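Local coordinates for protein methyl-accepting/DNA response regulator (Bacillus cereus, PDB 3D6W) that probably binds DNA through its C-terminal LytTR domain, the part described here, as the output module of a phosphorelay response regulator, at residues V16-V21 / L52-S57; M22-K27 / T31-E36; S81-S86 / S101-L106; R63-N68 / E91-S96. All coordinates share one frame; numbering follows the deposited sequence.

Contact 1. Residues V16-V21 / L52-S57; sequences VPFSKV and LLPKDS
F18 packs against L52, L53 and P54 in a purely apolar contact. It joins the short 3-10 turn that follows strand 13-17 to the end of helix 46-52 and the loop leading to strand 58-62. With CG anti to its carbonyl carbon (chi1 -71°), the F18 ring touches all three residues. L53 comes over one ring face: its CD2 methyl lies 4.1 Å from the centroid of the F18 ring, a CH-pi contact displaced toward the rim above CD1 and CE1. The P54 ring approaches obliquely, its CD 3.7 Å from F18 CD2. L52 crosses the phenyl at about a right angle and reaches the far end of the ring, where its CD1 is 3.8 Å from F18 CZ. L53 is the first residue to leave the helical conformation, so the contact gathers round the point where the helix stops. The same ring also meets V5 of strand 4-8 and F58 of strand 58-62, and L53 packs on F58 too. This joins the N-terminal hairpin to the helix and to the central sheet. Every touch sets a methyl or methylene carbon against an aromatic carbon of F18, which implies dispersion and water exclusion rather than directed bonds.

Contact 2. Residues M22-K27 / T31-E36; sequences MYLEAK and TYVNAE
Chi1 of 68° sets the ring of Y23 between its backbone N and carbonyl carbon, while N34 holds CG anti to its own carbonyl carbon (chi1 -72°); the amide consequently lies on the phenol ring. The two planes are 17° apart. N34 CB sits over the ring centre, 3.6 Å from the Y23 centroid in a CH-pi contact, and the amide runs toward the hydroxyl. Y23 OH and N34 ND2 are close but poorly angled for a bond; the hydroxyl hydrogen-bonds E91 instead. A water 2.6 Å from E25 OE2 donates to it and to N34 OD1, bridging the strands. Beneath these groups runs the antiparallel hairpin of strands 21-27 and 30-35, with E25 N to Y32 O and Y32 N to E25 O both 2.8 Å. At its other end M22 N donates to N34 O at 2.8 Å and Y23 N only weakly to the same oxygen, a classic beta bulge. L24, alongside V33 on the other sheet face, brings CD2 to 4.2 Å from V33 CG2; T31 OG1, on the same face, hydrogen-bonds Y44 O. Stacking and the shared water thus probably limit rotation of the N34 amide, whereas L24 and V33 pack through hydrocarbon.

Contact 3. Residues S81-S86 / S101-L106; sequences STFLLS and SYFRKL
The guanidinium of R104 is tied down by NE, which hydrogen-bonds F109 O just beyond the end of helix 100-107, and it is met across the contact by F83. The phenyl does not lie flat on it: F83 CZ stands over one face of the guanidinium, 3.8 Å from R104 NH1, and the planes are 77° apart. NH1 in turn lies at the ring edge, near the plane of the phenyl, so the pair is a van der Waals contact and not a cation-pi stack. A bend at chi3 (-55°) turns the guanidinium toward F83 CZ. Deeper in, F103 has CG anti to its backbone N (chi1 -177°), which sends its ring from the helix toward strand 83-87. There L85 comes from the opposite direction, its CD2 methyl 3.8 Å from F103 CZ. F83 and F103 meet more loosely, with F83 CD2 4.2 Å from F103 CD2. In this way the C-terminal helix lies against one side of the three-stranded sheet, where V95 of strand 92-95 also touches F83, L85 and F103, and F109 meets F83 edge-to-face. R104 packs in addition on W13 of the second subunit. The chemistry thus grades from buried aromatic and aliphatic packing to an outer margin where a cationic group, held by a backbone carbonyl, borders a phenyl edge.

Contact 4. Residues R63-N68 / E91-S96; sequences RSFIVN and ERVPVS. With FMT (formic acid), chain E.
Apolar contacts centre on F65, with V93 and P94 both on the same side of its ring. The phenyl stays beside its own backbone N (chi1 -67°), turned to strand 92-95. P94 crosses it at about a right angle: its CD lies over one face, 4.2 Å from the F65 centroid and 22° off the ring normal, a CH-pi contact offset to the CE1 side. V93 comes in obliquely through CG1, 3.8 Å from F65 CD2. These touches join two separate sheets of the mainly beta LytTR domain: F65 belongs to the five-stranded sheet, next to strand 21-27, and V93 and P94 to the edge strand of the three-stranded one. Y23 packs on both F65 and V93, and H62 meets the F65 ring edge-to-face. Polar contacts gather at the other end, where a formic acid molecule, probably from the crystallisation liquor, bridges the segments. Its O2 accepts from R63 N at 2.9 Å and from S96 OG at 2.5 Å, so one oxygen takes a backbone and a hydroxyl donor. The aliphatic part of R63 lines the same molecule, with CG 3.5 Å from the formic acid carbon, while the R63 guanidinium leads away from strand 92-95.

From the N terminus, contact 1 closes the first long loop, bringing the turn after strand 13-17 to the end of helix 46-52. Contact 2, the hairpin of strands 21-27 and 30-35, nests inside it and touches it through K20 O and E36 N. After that loop the chain runs through strand 58-62 into strand 65-68, the sheet neighbour of strand 21-27, and contact 4 closes over 91-96; V21 O with N68 ND2 joins it to contact 1, and A26 N with S64 O to contact 2. Contact 3 crosses contact 4, since 81-86 falls within its loop and 101-106 beyond it. Strands 83-87 and 92-95 thus connect the five-stranded sheet to the C-terminal helix.

Contact 1. Residues V16-V21 / L52-S57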
loop_
_atom_site.group_PDB
_atom_site.type_symbol
_atom_site.label_atom_id
_atom_site.label_comp_id
_atom_site.label_asym_id
_atom_site.label_seq_id
_atom_site.Cartn_x
_atom_site.Cartn_y
_atom_site.Cartn_z
ATOM N N VAL A 16 2.377 16.143 -6.610
ATOM C CA VAL A 16 2.709 15.644 -5.266
ATOM C C VAL A 16 1.691 14.521 -4.944
ATOM O O VAL A 16 0.513 14.707 -5.175
ATOM C CB VAL A 16 2.617 16.817 -4.242
ATOM C CG1 VAL A 16 2.978 16.364 -2.827
ATOM C CG2 VAL A 16 3.492 17.952 -4.681
ATOM N N PRO A 17 2.136 13.363 -4.454
ATOM C CA PRO A 17 1.196 12.339 -4.034
ATOM C C PRO A 17 0.378 12.791 -2.847
ATOM O O PRO A 17 0.878 13.548 -2.020
ATOM C CB PRO A 17 2.090 11.167 -3.575
ATOM C CG PRO A 17 3.433 11.507 -3.891
ATOM C CD PRO A 17 3.534 12.954 -4.228
ATOM N N PHE A 18 -0.851 12.334 -2.744
ATOM C CA PHE A 18 -1.699 12.680 -1.599
ATOM C C PHE A 18 -1.004 12.405 -0.269
ATOM O O PHE A 18 -1.155 13.159 0.687
ATOM C CB PHE A 18 -3.042 11.927 -1.638
ATOM C CG PHE A 18 -3.989 12.399 -2.719
ATOM C CD1 PHE A 18 -3.840 13.640 -3.349
ATOM C CD2 PHE A 18 -5.057 11.616 -3.077
ATOM C CE1 PHE A 18 -4.721 14.065 -4.339
ATOM C CE2 PHE A 18 -5.953 12.038 -4.065
ATOM C CZ PHE A 18 -5.765 13.265 -4.698
ATOM N N SER A 19 -0.221 11.332 -0.244
ATOM C CA SER A 19 0.477 10.889 0.954
ATOM C C SER A 19 1.486 11.924 1.510
ATOM O O SER A 19 1.805 11.902 2.687
ATOM C CB SER A 19 1.167 9.539 0.646
ATOM O OG SER A 19 2.375 9.716 -0.090
ATOM N N LYS A 20 1.963 12.820 0.647
ATOM C CA LYS A 20 2.908 13.833 0.990
ATOM C C LYS A 20 2.263 15.187 1.279
ATOM O O LYS A 20 2.943 16.145 1.690
ATOM C CB LYS A 20 3.926 13.985 -0.144
ATOM C CG LYS A 20 4.643 12.697 -0.507
ATOM C CD LYS A 20 6.075 12.640 -0.022
ATOM C CE LYS A 20 7.093 12.993 -1.165
ATOM N NZ LYS A 20 8.221 13.978 -0.729
ATOM N N VAL A 21 0.953 15.281 1.103
ATOM C CA VAL A 21 0.220 16.508 1.492
ATOM C C VAL A 21 -0.058 16.488 3.004
ATOM O O VAL A 21 -0.693 15.533 3.504
ATOM C CB VAL A 21 -1.106 16.659 0.691
ATOM C CG1 VAL A 21 -1.846 17.993 1.050
ATOM C CG2 VAL A 21 -0.804 16.532 -0.824
ATOM N N LEU A 52 -12.737 15.394 -3.214
ATOM C CA LEU A 52 -11.795 14.589 -3.982
ATOM C C LEU A 52 -10.712 13.863 -3.184
ATOM O O LEU A 52 -10.171 12.854 -3.629
ATOM C CB LEU A 52 -11.218 15.405 -5.126
ATOM C CG LEU A 52 -10.066 16.337 -4.943
ATOM C CD1 LEU A 52 -8.738 15.573 -5.155
ATOM C CD2 LEU A 52 -10.238 17.523 -5.979
ATOM N N LEU A 53 -10.448 14.353 -1.987
ATOM C CA LEU A 53 -9.427 13.805 -1.146
ATOM C C LEU A 53 -10.017 12.647 -0.383
ATOM O O LEU A 53 -11.211 12.682 -0.016
ATOM C CB LEU A 53 -8.887 14.866 -0.185
ATOM C CG LEU A 53 -8.085 16.054 -0.764
ATOM C CD1 LEU A 53 -7.907 17.085 0.321
ATOM C CD2 LEU A 53 -6.750 15.603 -1.350
ATOM N N PRO A 54 -9.204 11.595 -0.172
ATOM C CA PRO A 54 -9.675 10.389 0.532
ATOM C C PRO A 54 -10.121 10.663 1.965
ATOM O O PRO A 54 -9.385 11.234 2.758
ATOM C CB PRO A 54 -8.472 9.430 0.491
ATOM C CG PRO A 54 -7.351 10.171 -0.109
ATOM C CD PRO A 54 -7.816 11.479 -0.647
ATOM N N LYS A 55 -11.333 10.255 2.285
ATOM C CA LYS A 55 -11.975 10.658 3.523
ATOM C C LYS A 55 -11.357 9.895 4.719
ATOM O O LYS A 55 -11.520 10.297 5.875
ATOM C CB LYS A 55 -13.513 10.514 3.388
ATOM C CG LYS A 55 -14.040 9.115 3.679
ATOM C CD LYS A 55 -15.510 8.875 3.203
ATOM C CE LYS A 55 -16.152 7.607 3.861
ATOM N NZ LYS A 55 -15.099 6.555 3.977
ATOM N N ASP A 56 -10.577 8.853 4.433
ATOM C CA ASP A 56 -9.856 8.116 5.489
ATOM C C ASP A 56 -8.596 8.839 6.033
ATOM O O ASP A 56 -8.085 8.490 7.098
ATOM C CB ASP A 56 -9.508 6.686 5.012
ATOM C CG ASP A 56 -8.461 6.644 3.865
ATOM O OD1 ASP A 56 -8.297 7.599 3.086
ATOM O OD2 ASP A 56 -7.807 5.605 3.704
ATOM N N SER A 57 -8.124 9.849 5.300
ATOM C CA SER A 57 -6.870 10.535 5.589
ATOM C C SER A 57 -7.022 12.014 5.832
ATOM O O SER A 57 -6.320 12.579 6.642
ATOM C CB SER A 57 -5.923 10.350 4.409
ATOM O OG SER A 57 -4.991 9.366 4.709
#

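Contact 2. Residues M22-K27 / T31-E36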
loop_
_atom_site.group_PDB
_atom_site.type_symbol
_atom_site.label_atom_id
_atom_site.label_comp_id
_atom_site.label_asym_id
_atom_site.label_seq_id
_atom_site.Cartn_x
_atom_site.Cartn_y
_atom_site.Cartn_z
HETATM N N MSE A 22 0.421 17.511 3.700
HETATM C CA MSE A 22 0.286 17.633 5.136
HETATM C C MSE A 22 -1.030 18.327 5.534
HETATM O O MSE A 22 -1.718 17.897 6.449
HETATM C CB MSE A 22 1.482 18.423 5.703
HETATM C CG MSE A 22 2.807 17.808 5.409
HETATM SE SE MSE A 22 4.374 18.686 6.138
HETATM C CE MSE A 22 4.011 20.373 5.247
ATOM N N TYR A 23 -1.324 19.418 4.841
ATOM C CA TYR A 23 -2.534 20.207 5.020
ATOM C C TYR A 23 -2.780 21.151 3.813
ATOM O O TYR A 23 -1.928 21.321 2.920
ATOM C CB TYR A 23 -2.527 20.975 6.371
ATOM C CG TYR A 23 -1.505 22.095 6.478
ATOM C CD1 TYR A 23 -0.243 21.865 6.996
ATOM C CD2 TYR A 23 -1.830 23.395 6.077
ATOM C CE1 TYR A 23 0.660 22.870 7.089
ATOM C CE2 TYR A 23 -0.939 24.401 6.146
ATOM C CZ TYR A 23 0.324 24.144 6.646
ATOM O OH TYR A 23 1.243 25.186 6.721
ATOM N N LEU A 24 -3.997 21.663 3.735
ATOM C CA LEU A 24 -4.366 22.630 2.711
ATOM C C LEU A 24 -4.898 23.812 3.480
ATOM O O LEU A 24 -5.534 23.636 4.529
ATOM C CB LEU A 24 -5.429 22.099 1.714
ATOM C CG LEU A 24 -5.092 20.951 0.759
ATOM C CD1 LEU A 24 -5.221 19.557 1.419
ATOM C CD2 LEU A 24 -5.988 20.978 -0.405
ATOM N N GLU A 25 -4.604 25.013 2.990
ATOM C CA GLU A 25 -5.048 26.232 3.656
ATOM C C GLU A 25 -5.687 27.225 2.689
ATOM O O GLU A 25 -5.069 27.581 1.666
ATOM C CB GLU A 25 -3.894 26.923 4.379
ATOM C CG GLU A 25 -4.332 28.250 5.036
ATOM C CD GLU A 25 -3.248 28.914 5.834
ATOM O OE1 GLU A 25 -3.589 29.787 6.693
ATOM O OE2 GLU A 25 -2.080 28.537 5.604
ATOM N N ALA A 26 -6.907 27.668 3.030
ATOM C CA ALA A 26 -7.547 28.812 2.359
ATOM C C ALA A 26 -7.008 30.103 2.989
ATOM O O ALA A 26 -7.127 30.363 4.190
ATOM C CB ALA A 26 -9.055 28.750 2.464
ATOM N N LYS A 27 -6.384 30.903 2.160
ATOM C CA LYS A 27 -5.705 32.099 2.627
ATOM C C LYS A 27 -5.597 33.085 1.483
ATOM O O LYS A 27 -5.266 32.716 0.362
ATOM C CB LYS A 27 -4.309 31.719 3.117
ATOM C CG LYS A 27 -3.482 32.826 3.704
ATOM C CD LYS A 27 -2.018 32.480 3.601
ATOM C CE LYS A 27 -1.224 33.258 4.610
ATOM N NZ LYS A 27 -0.013 33.869 3.983
ATOM N N THR A 31 -6.155 28.603 -2.520
ATOM C CA THR A 31 -5.834 27.374 -1.780
ATOM C C THR A 31 -4.358 27.067 -1.838
ATOM O O THR A 31 -3.794 26.958 -2.899
ATOM C CB THR A 31 -6.592 26.153 -2.329
ATOM O OG1 THR A 31 -7.977 26.432 -2.232
ATOM C CG2 THR A 31 -6.261 24.866 -1.545
ATOM N N TYR A 32 -3.746 26.913 -0.675
ATOM C CA TYR A 32 -2.352 26.550 -0.589
ATOM C C TYR A 32 -2.302 25.107 -0.169
ATOM O O TYR A 32 -2.856 24.744 0.838
ATOM C CB TYR A 32 -1.637 27.421 0.433
ATOM C CG TYR A 32 -1.418 28.797 -0.071
ATOM C CD1 TYR A 32 -2.374 29.807 0.145
ATOM C CD2 TYR A 32 -0.272 29.101 -0.793
ATOM C CE1 TYR A 32 -2.188 31.083 -0.334
ATOM C CE2 TYR A 32 -0.069 30.382 -1.280
ATOM C CZ TYR A 32 -1.033 31.369 -1.052
ATOM O OH TYR A 32 -0.808 32.628 -1.553
ATOM N N VAL A 33 -1.644 24.300 -0.985
ATOM C CA VAL A 33 -1.367 22.910 -0.693
ATOM C C VAL A 33 0.049 22.840 -0.095
ATOM O O VAL A 33 1.042 23.138 -0.759
ATOM C CB VAL A 33 -1.523 22.037 -1.973
ATOM C CG1 VAL A 33 -1.534 20.570 -1.611
ATOM C CG2 VAL A 33 -2.809 22.389 -2.714
ATOM N N ASN A 34 0.103 22.487 1.190
ATOM C CA ASN A 34 1.331 22.328 1.954
ATOM C C ASN A 34 1.782 20.858 2.008
ATOM O O ASN A 34 1.237 20.047 2.771
ATOM C CB ASN A 34 1.122 22.845 3.365
ATOM C CG ASN A 34 1.018 24.363 3.434
ATOM O OD1 ASN A 34 -0.036 24.953 3.149
ATOM N ND2 ASN A 34 2.113 24.998 3.861
ATOM N N ALA A 35 2.776 20.542 1.188
ATOM C CA ALA A 35 3.357 19.208 1.067
ATOM C C ALA A 35 4.677 19.177 1.827
ATOM O O ALA A 35 5.205 20.203 2.258
ATOM C CB ALA A 35 3.550 18.830 -0.400
ATOM N N GLU A 36 5.214 17.989 2.018
ATOM C CA GLU A 36 6.329 17.839 2.949
ATOM C C GLU A 36 7.533 18.706 2.574
ATOM O O GLU A 36 8.196 19.268 3.452
ATOM C CB GLU A 36 6.765 16.389 3.032
ATOM C CG GLU A 36 5.739 15.444 3.601
ATOM C CD GLU A 36 6.183 14.029 3.464
ATOM O OE1 GLU A 36 7.177 13.781 2.765
ATOM O OE2 GLU A 36 5.556 13.134 4.028
HETATM O O HOH W 1 -0.407 27.855 3.695
#

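Contact 3. Residues S81-S86 / S101-L106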
loop_
_atom_site.group_PDB
_atom_site.type_symbol
_atom_site.label_atom_id
_atom_site.label_comp_id
_atom_site.label_asym_id
_atom_site.label_seq_id
_atom_site.Cartn_x
_atom_site.Cartn_y
_atom_site.Cartn_z
ATOM N N SER A 81 -12.861 24.924 23.944
ATOM C CA SER A 81 -13.726 24.759 22.736
ATOM C C SER A 81 -13.003 24.325 21.419
ATOM O O SER A 81 -13.649 23.956 20.465
ATOM C CB SER A 81 -14.474 26.061 22.486
ATOM O OG SER A 81 -13.543 27.131 22.454
ATOM N N THR A 82 -11.674 24.371 21.388
ATOM C CA THR A 82 -10.883 24.125 20.176
ATOM C C THR A 82 -9.801 23.062 20.430
ATOM O O THR A 82 -9.514 22.700 21.595
ATOM C CB THR A 82 -10.127 25.404 19.736
ATOM O OG1 THR A 82 -9.296 25.810 20.809
ATOM C CG2 THR A 82 -11.047 26.546 19.376
ATOM N N PHE A 83 -9.185 22.584 19.331
ATOM C CA PHE A 83 -7.924 21.813 19.384
ATOM C C PHE A 83 -6.841 22.520 18.605
ATOM O O PHE A 83 -7.086 23.377 17.775
ATOM C CB PHE A 83 -8.083 20.384 18.838
ATOM C CG PHE A 83 -9.191 19.588 19.494
ATOM C CD1 PHE A 83 -9.005 19.010 20.752
ATOM C CD2 PHE A 83 -10.419 19.405 18.850
ATOM C CE1 PHE A 83 -10.013 18.284 21.356
ATOM C CE2 PHE A 83 -11.426 18.660 19.449
ATOM C CZ PHE A 83 -11.220 18.112 20.708
ATOM N N LEU A 84 -5.621 22.134 18.890
ATOM C CA LEU A 84 -4.503 22.604 18.142
ATOM C C LEU A 84 -3.753 21.353 17.757
ATOM O O LEU A 84 -3.547 20.468 18.609
ATOM C CB LEU A 84 -3.646 23.509 19.030
ATOM C CG LEU A 84 -2.660 24.450 18.433
ATOM C CD1 LEU A 84 -3.230 25.088 17.142
ATOM C CD2 LEU A 84 -2.288 25.485 19.547
ATOM N N LEU A 85 -3.398 21.253 16.474
ATOM C CA LEU A 85 -2.733 20.075 15.935
ATOM C C LEU A 85 -1.264 20.373 15.795
ATOM O O LEU A 85 -0.852 21.308 15.147
ATOM C CB LEU A 85 -3.322 19.678 14.565
ATOM C CG LEU A 85 -4.855 19.618 14.478
ATOM C CD1 LEU A 85 -5.339 19.171 13.095
ATOM C CD2 LEU A 85 -5.411 18.762 15.608
ATOM N N SER A 86 -0.469 19.537 16.415
ATOM C CA SER A 86 0.967 19.519 16.237
ATOM C C SER A 86 1.274 18.632 15.049
ATOM O O SER A 86 0.984 17.436 15.095
ATOM C CB SER A 86 1.602 18.912 17.509
ATOM O OG SER A 86 2.997 19.169 17.605
ATOM N N SER A 101 -16.388 19.310 17.158
ATOM C CA SER A 101 -17.162 18.050 17.381
ATOM C C SER A 101 -17.074 17.065 16.255
ATOM O O SER A 101 -16.920 15.874 16.494
ATOM C CB SER A 101 -18.644 18.306 17.659
ATOM O OG SER A 101 -18.749 19.110 18.830
ATOM N N TYR A 102 -17.190 17.578 15.036
ATOM C CA TYR A 102 -17.049 16.790 13.817
ATOM C C TYR A 102 -15.657 16.203 13.820
ATOM O O TYR A 102 -15.494 15.011 13.649
ATOM C CB TYR A 102 -17.328 17.687 12.592
ATOM C CG TYR A 102 -17.003 17.133 11.230
ATOM C CD1 TYR A 102 -17.858 16.267 10.571
ATOM C CD2 TYR A 102 -15.831 17.537 10.571
ATOM C CE1 TYR A 102 -17.516 15.777 9.297
ATOM C CE2 TYR A 102 -15.489 17.075 9.318
ATOM C CZ TYR A 102 -16.325 16.215 8.674
ATOM O OH TYR A 102 -15.918 15.769 7.423
ATOM N N PHE A 103 -14.648 17.025 14.102
ATOM C CA PHE A 103 -13.283 16.523 14.106
ATOM C C PHE A 103 -13.127 15.344 15.083
ATOM O O PHE A 103 -12.667 14.297 14.701
ATOM C CB PHE A 103 -12.288 17.655 14.421
ATOM C CG PHE A 103 -10.847 17.240 14.373
ATOM C CD1 PHE A 103 -10.162 17.180 13.153
ATOM C CD2 PHE A 103 -10.175 16.885 15.522
ATOM C CE1 PHE A 103 -8.848 16.824 13.093
ATOM C CE2 PHE A 103 -8.860 16.512 15.485
ATOM C CZ PHE A 103 -8.180 16.496 14.273
ATOM N N ARG A 104 -13.497 15.511 16.343
ATOM C CA ARG A 104 -13.260 14.448 17.320
ATOM C C ARG A 104 -14.127 13.211 17.102
ATOM O O ARG A 104 -13.702 12.092 17.383
ATOM C CB ARG A 104 -13.403 14.974 18.749
ATOM C CG ARG A 104 -14.808 15.076 19.257
ATOM C CD ARG A 104 -14.878 15.682 20.638
ATOM N NE ARG A 104 -14.032 14.954 21.572
ATOM C CZ ARG A 104 -13.530 15.435 22.708
ATOM N NH1 ARG A 104 -13.765 16.673 23.104
ATOM N NH2 ARG A 104 -12.747 14.674 23.443
ATOM N N LYS A 105 -15.340 13.417 16.583
ATOM C CA LYS A 105 -16.238 12.308 16.239
ATOM C C LYS A 105 -15.635 11.398 15.141
ATOM O O LYS A 105 -15.603 10.180 15.282
ATOM C CB LYS A 105 -17.625 12.829 15.809
ATOM C CG LYS A 105 -18.688 12.818 16.917
ATOM C CD LYS A 105 -19.925 13.727 16.550
ATOM C CE LYS A 105 -21.246 13.475 17.394
ATOM N NZ LYS A 105 -22.243 12.445 16.807
ATOM N N LEU A 106 -15.166 12.017 14.065
ATOM C CA LEU A 106 -14.545 11.321 12.959
ATOM C C LEU A 106 -13.273 10.613 13.351
ATOM O O LEU A 106 -12.945 9.582 12.771
ATOM C CB LEU A 106 -14.285 12.269 11.772
ATOM C CG LEU A 106 -15.408 12.155 10.740
ATOM C CD1 LEU A 106 -16.826 12.229 11.395
ATOM C CD2 LEU A 106 -15.307 13.171 9.628
#

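Contact 4. Residues R63-N68 / E91-S96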
loop_
_atom_site.group_PDB
_atom_site.type_symbol
_atom_site.label_atom_id
_atom_site.label_comp_id
_atom_site.label_asym_id
_atom_site.label_seq_id
_atom_site.Cartn_x
_atom_site.Cartn_y
_atom_site.Cartn_z
ATOM N N ARG A 63 -12.693 26.298 8.836
ATOM C CA ARG A 63 -13.192 26.888 7.574
ATOM C C ARG A 63 -12.089 27.189 6.582
ATOM O O ARG A 63 -12.350 27.341 5.398
ATOM C CB ARG A 63 -14.034 28.167 7.822
ATOM C CG ARG A 63 -13.272 29.367 8.393
ATOM C CD ARG A 63 -14.074 30.700 8.324
ATOM N NE ARG A 63 -13.124 31.733 7.891
ATOM C CZ ARG A 63 -13.149 32.386 6.726
ATOM N NH1 ARG A 63 -14.138 32.237 5.857
ATOM N NH2 ARG A 63 -12.182 33.238 6.445
ATOM N N SER A 64 -10.868 27.283 7.073
ATOM C CA SER A 64 -9.698 27.615 6.259
ATOM C C SER A 64 -8.665 26.465 6.105
ATOM O O SER A 64 -7.661 26.655 5.417
ATOM C CB SER A 64 -9.012 28.851 6.881
ATOM O OG SER A 64 -9.648 30.070 6.450
ATOM N N PHE A 65 -8.908 25.289 6.702
ATOM C CA PHE A 65 -7.935 24.174 6.690
ATOM C C PHE A 65 -8.531 22.824 6.437
ATOM O O PHE A 65 -9.564 22.461 7.029
ATOM C CB PHE A 65 -7.209 24.064 8.031
ATOM C CG PHE A 65 -6.307 25.217 8.316
ATOM C CD1 PHE A 65 -6.785 26.340 8.983
ATOM C CD2 PHE A 65 -4.974 25.194 7.895
ATOM C CE1 PHE A 65 -5.919 27.471 9.220
ATOM C CE2 PHE A 65 -4.124 26.272 8.134
ATOM C CZ PHE A 65 -4.602 27.414 8.804
ATOM N N ILE A 66 -7.855 22.066 5.570
ATOM C CA ILE A 66 -7.998 20.620 5.524
ATOM C C ILE A 66 -6.656 19.985 5.983
ATOM O O ILE A 66 -5.586 20.339 5.498
ATOM C CB ILE A 66 -8.382 20.084 4.126
ATOM C CG1 ILE A 66 -9.756 20.614 3.682
ATOM C CG2 ILE A 66 -8.305 18.507 4.113
ATOM C CD1 ILE A 66 -10.061 20.334 2.278
ATOM N N VAL A 67 -6.730 19.069 6.951
ATOM C CA VAL A 67 -5.536 18.399 7.462
ATOM C C VAL A 67 -5.463 16.915 7.006
ATOM O O VAL A 67 -6.510 16.210 6.834
ATOM C CB VAL A 67 -5.431 18.561 9.027
ATOM C CG1 VAL A 67 -6.415 17.662 9.769
ATOM C CG2 VAL A 67 -3.975 18.303 9.532
ATOM N N ASN A 68 -4.242 16.442 6.796
ATOM C CA ASN A 68 -3.973 14.995 6.619
ATOM C C ASN A 68 -3.649 14.403 7.981
ATOM O O ASN A 68 -2.615 14.704 8.546
ATOM C CB ASN A 68 -2.770 14.799 5.670
ATOM C CG ASN A 68 -2.583 13.365 5.225
ATOM O OD1 ASN A 68 -3.030 12.461 5.866
ATOM N ND2 ASN A 68 -1.866 13.174 4.131
ATOM N N GLU A 91 4.875 22.209 12.437
ATOM C CA GLU A 91 3.876 23.278 12.232
ATOM C C GLU A 91 2.701 23.020 13.142
ATOM O O GLU A 91 2.642 21.968 13.772
ATOM C CB GLU A 91 3.405 23.397 10.801
ATOM C CG GLU A 91 4.524 23.660 9.818
ATOM C CD GLU A 91 3.969 23.922 8.433
ATOM O OE1 GLU A 91 4.333 23.197 7.512
ATOM O OE2 GLU A 91 3.143 24.848 8.263
ATOM N N ARG A 92 1.794 23.986 13.251
ATOM C CA ARG A 92 0.545 23.750 13.976
ATOM C C ARG A 92 -0.626 24.166 13.125
ATOM O O ARG A 92 -0.508 25.019 12.255
ATOM C CB ARG A 92 0.501 24.425 15.368
ATOM C CG ARG A 92 0.541 25.968 15.346
ATOM C CD ARG A 92 0.631 26.585 16.741
ATOM N NE ARG A 92 1.829 26.104 17.419
ATOM C CZ ARG A 92 3.059 26.602 17.262
ATOM N NH1 ARG A 92 3.292 27.634 16.465
ATOM N NH2 ARG A 92 4.063 26.074 17.935
ATOM N N VAL A 93 -1.758 23.538 13.387
ATOM C CA VAL A 93 -2.987 23.800 12.642
ATOM C C VAL A 93 -4.116 23.843 13.639
ATOM O O VAL A 93 -4.202 22.962 14.500
ATOM C CB VAL A 93 -3.243 22.691 11.576
ATOM C CG1 VAL A 93 -4.594 22.905 10.897
ATOM C CG2 VAL A 93 -2.071 22.631 10.542
ATOM N N PRO A 94 -4.982 24.872 13.562
ATOM C CA PRO A 94 -6.119 24.896 14.448
ATOM C C PRO A 94 -7.349 24.072 14.017
ATOM O O PRO A 94 -7.710 24.019 12.860
ATOM C CB PRO A 94 -6.469 26.381 14.495
ATOM C CG PRO A 94 -6.072 26.910 13.190
ATOM C CD PRO A 94 -4.943 26.061 12.691
ATOM N N VAL A 95 -8.016 23.473 15.004
ATOM C CA VAL A 95 -9.363 22.963 14.843
ATOM C C VAL A 95 -10.281 23.980 15.536
ATOM O O VAL A 95 -10.202 24.176 16.752
ATOM C CB VAL A 95 -9.556 21.516 15.443
ATOM C CG1 VAL A 95 -10.897 20.953 15.024
ATOM C CG2 VAL A 95 -8.409 20.582 15.039
ATOM N N SER A 96 -11.136 24.642 14.761
ATOM C CA SER A 96 -11.966 25.665 15.296
ATOM C C SER A 96 -13.102 25.076 16.116
ATOM O O SER A 96 -13.460 23.888 15.990
ATOM C CB SER A 96 -12.496 26.541 14.179
ATOM O OG SER A 96 -13.352 25.875 13.278
HETATM C C FMT E . -14.639 28.317 11.438
HETATM O O1 FMT E . -14.949 28.670 12.600
HETATM O O2 FMT E . -14.029 27.242 11.257
#